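Local structure of Alpha/beta hydrolase fold protein (4PW0) at residues T46-L49 and D50-D53. The protein is of unestablished specific function but belongs to the alpha/beta hydrolase fold and probably acts as a hydrolase with a serine nucleophile. Numbering follows the deposited sequence. Where two conformers were deposited one is given.
Sequences TGTL and DNWD
T48 and N51 are joined by a reciprocal pair of hydrogen bonds, a worked example of how a turn is closed when a side chain reaches back to the backbone three residues earlier. The amide oxygen OD1 of N51 accepts the backbone N-H of T48 in a nearly straight bond, 2.8 Å from N to OD1, with the donor tilted 28° from the carbonyl plane. In return N51 N donates to T48 O over 3.1 Å, approaching from above the plane of that carbonyl. In N51, chi1 at -69° sets CG opposite the carbonyl carbon, and with chi2 at 95° this directs the side-chain amide back towards the T48 N-H, with OD1 3.5 Å from G47 CA. T48 OG1 also lies 3.2 Å from N51 OD1, though whether its proton goes there is unsettled. Replacing N51 with an alanine removes OD1 and would probably leave the T48 N-H without its acceptor within the turn, though the N51 N to T48 O bond could persist.

Beyond this pair, in the D50 conformer given, a water lies between T48 OG1 and D50 OD2 and may bridge them; OD2 also accepts the backbone N of D192 and OD1 forms a salt bridge with R29, both outside the turn. Q43 donates through NE2 to T48 O. The W52 ring meets L49 O at its edge, CD1 to O 3.3 Å, and comes close to the probable nucleophile elbow without touching it, so the turn borders the presumed active-site region of an alpha/beta hydrolase fold. Set between strand 39-42 and helix 54-61, the turn packs L49 and W52 on I68 of strand 66-69, while D53 N-caps the helix by bonding L55 N through OD1 and pairs with R183 of helix 171-184 through OD2.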
ATOM      1  N   THR A  46      -2.968 -26.115   2.442  1.00 16.68           N
ATOM      2  CA  THR A  46      -2.489 -27.042   3.481  1.00 17.03           C
ATOM      3  C   THR A  46      -2.511 -26.445   4.887  1.00 16.32           C
ATOM      4  O   THR A  46      -2.230 -27.173   5.842  1.00 18.86           O
ATOM      5  CB  THR A  46      -1.115 -27.682   3.250  1.00 18.52           C
ATOM      6  OG1 THR A  46      -0.060 -26.764   3.639  1.00 18.58           O
ATOM      7  CG2 THR A  46      -0.938 -28.141   1.843  1.00 19.20           C
ATOM      8  N   GLY A  47      -2.819 -25.170   5.038  1.00 15.53           N
ATOM      9  CA  GLY A  47      -2.743 -24.545   6.366  1.00 15.91           C
ATOM     10  C   GLY A  47      -3.856 -24.959   7.281  1.00 16.51           C
ATOM     11  O   GLY A  47      -4.983 -25.186   6.849  1.00 17.74           O
ATOM     12  N   THR A  48      -3.529 -24.980   8.563  1.00 16.31           N
ATOM     13  CA  THR A  48      -4.497 -25.254   9.641  1.00 17.19           C
ATOM     14  C   THR A  48      -4.547 -24.057  10.561  1.00 15.83           C
ATOM     15  O   THR A  48      -4.022 -22.992  10.266  1.00 16.75           O
ATOM     16  CB  THR A  48      -4.097 -26.537  10.404  1.00 18.77           C
ATOM     17  OG1 THR A  48      -2.886 -26.287  11.126  1.00 22.04           O
ATOM     18  CG2 THR A  48      -3.933 -27.712   9.423  1.00 27.64           C
ATOM     19  N   LEU A  49      -5.244 -24.204  11.691  1.00 16.45           N
ATOM     20  CA  LEU A  49      -5.392 -23.111  12.588  1.00 17.08           C
ATOM     21  C   LEU A  49      -4.039 -22.539  13.054  1.00 18.82           C
ATOM     22  O   LEU A  49      -3.913 -21.317  13.280  1.00 18.58           O
ATOM     23  CB  LEU A  49      -6.190 -23.493  13.838  1.00 18.54           C
ATOM     24  CG  LEU A  49      -7.660 -23.822  13.570  1.00 19.72           C
ATOM     25  CD1 LEU A  49      -8.263 -24.577  14.754  1.00 21.88           C
ATOM     26  CD2 LEU A  49      -8.467 -22.553  13.304  1.00 20.97           C
ATOM     27  N   ASP A  50      -3.046 -23.439  13.171  1.00 18.25           N
ATOM     28  CA  ASP A  50      -1.726 -23.161  13.700  0.60 19.57           C
ATOM     29  C   ASP A  50      -0.749 -22.529  12.660  1.00 17.54           C
ATOM     30  O   ASP A  50       0.403 -22.212  12.989  1.00 19.75           O
ATOM     31  CB  ASP A  50      -1.122 -24.467  14.271  0.60 18.76           C
ATOM     32  CG  ASP A  50      -1.930 -25.061  15.422  0.60 21.78           C
ATOM     33  OD1 ASP A  50      -2.571 -24.307  16.228  0.60 22.46           O
ATOM     34  OD2 ASP A  50      -1.891 -26.332  15.467  0.60 20.82           O
ATOM     35  N   ASN A  51      -1.224 -22.399  11.413  1.00 16.66           N
ATOM     36  CA  ASN A  51      -0.419 -21.717  10.370  1.00 15.63           C
ATOM     37  C   ASN A  51      -0.672 -20.234  10.314  1.00 16.23           C
ATOM     38  O   ASN A  51       0.012 -19.496   9.599  1.00 17.91           O
ATOM     39  CB  ASN A  51      -0.680 -22.364   9.028  1.00 15.81           C
ATOM     40  CG  ASN A  51      -0.099 -23.763   8.964  1.00 17.07           C
ATOM     41  OD1 ASN A  51      -0.770 -24.780   9.208  1.00 19.42           O
ATOM     42  ND2 ASN A  51       1.220 -23.821   8.700  1.00 19.42           N
ATOM     43  N   TRP A  52      -1.674 -19.731  11.061  1.00 15.21           N
ATOM     44  CA  TRP A  52      -1.854 -18.303  11.205  1.00 16.10           C
ATOM     45  C   TRP A  52      -0.725 -17.690  12.028  1.00 16.96           C
ATOM     46  O   TRP A  52      -0.340 -18.251  13.064  1.00 18.94           O
ATOM     47  CB  TRP A  52      -3.217 -17.948  11.819  1.00 16.59           C
ATOM     48  CG  TRP A  52      -4.369 -18.219  10.914  1.00 15.90           C
ATOM     49  CD1 TRP A  52      -5.280 -19.261  11.016  1.00 17.95           C
ATOM     50  CD2 TRP A  52      -4.746 -17.470   9.766  1.00 15.71           C
ATOM     51  NE1 TRP A  52      -6.168 -19.216   9.970  1.00 17.33           N
ATOM     52  CE2 TRP A  52      -5.887 -18.107   9.209  1.00 16.51           C
ATOM     53  CE3 TRP A  52      -4.251 -16.317   9.141  1.00 16.31           C
ATOM     54  CZ2 TRP A  52      -6.483 -17.663   8.027  1.00 16.50           C
ATOM     55  CZ3 TRP A  52      -4.861 -15.863   7.996  1.00 17.57           C
ATOM     56  CH2 TRP A  52      -5.967 -16.542   7.441  1.00 16.60           C
ATOM     57  N   ASP A  53      -0.252 -16.526  11.609  1.00 15.92           N
ATOM     58  CA  ASP A  53       0.833 -15.827  12.287  1.00 16.98           C
ATOM     59  C   ASP A  53       0.242 -15.156  13.520  1.00 16.65           C
ATOM     60  O   ASP A  53      -0.639 -14.302  13.402  1.00 16.69           O
ATOM     61  CB  ASP A  53       1.376 -14.782  11.325  1.00 16.95           C
ATOM     62  CG  ASP A  53       2.579 -14.034  11.823  1.00 19.59           C
ATOM     63  OD1 ASP A  53       2.925 -14.084  13.046  1.00 18.95           O
ATOM     64  OD2 ASP A  53       3.212 -13.388  10.934  1.00 20.69           O
TER
HETATM   65  O   HOH W   1      -1.302 -27.921  12.940  1.00 40.95           O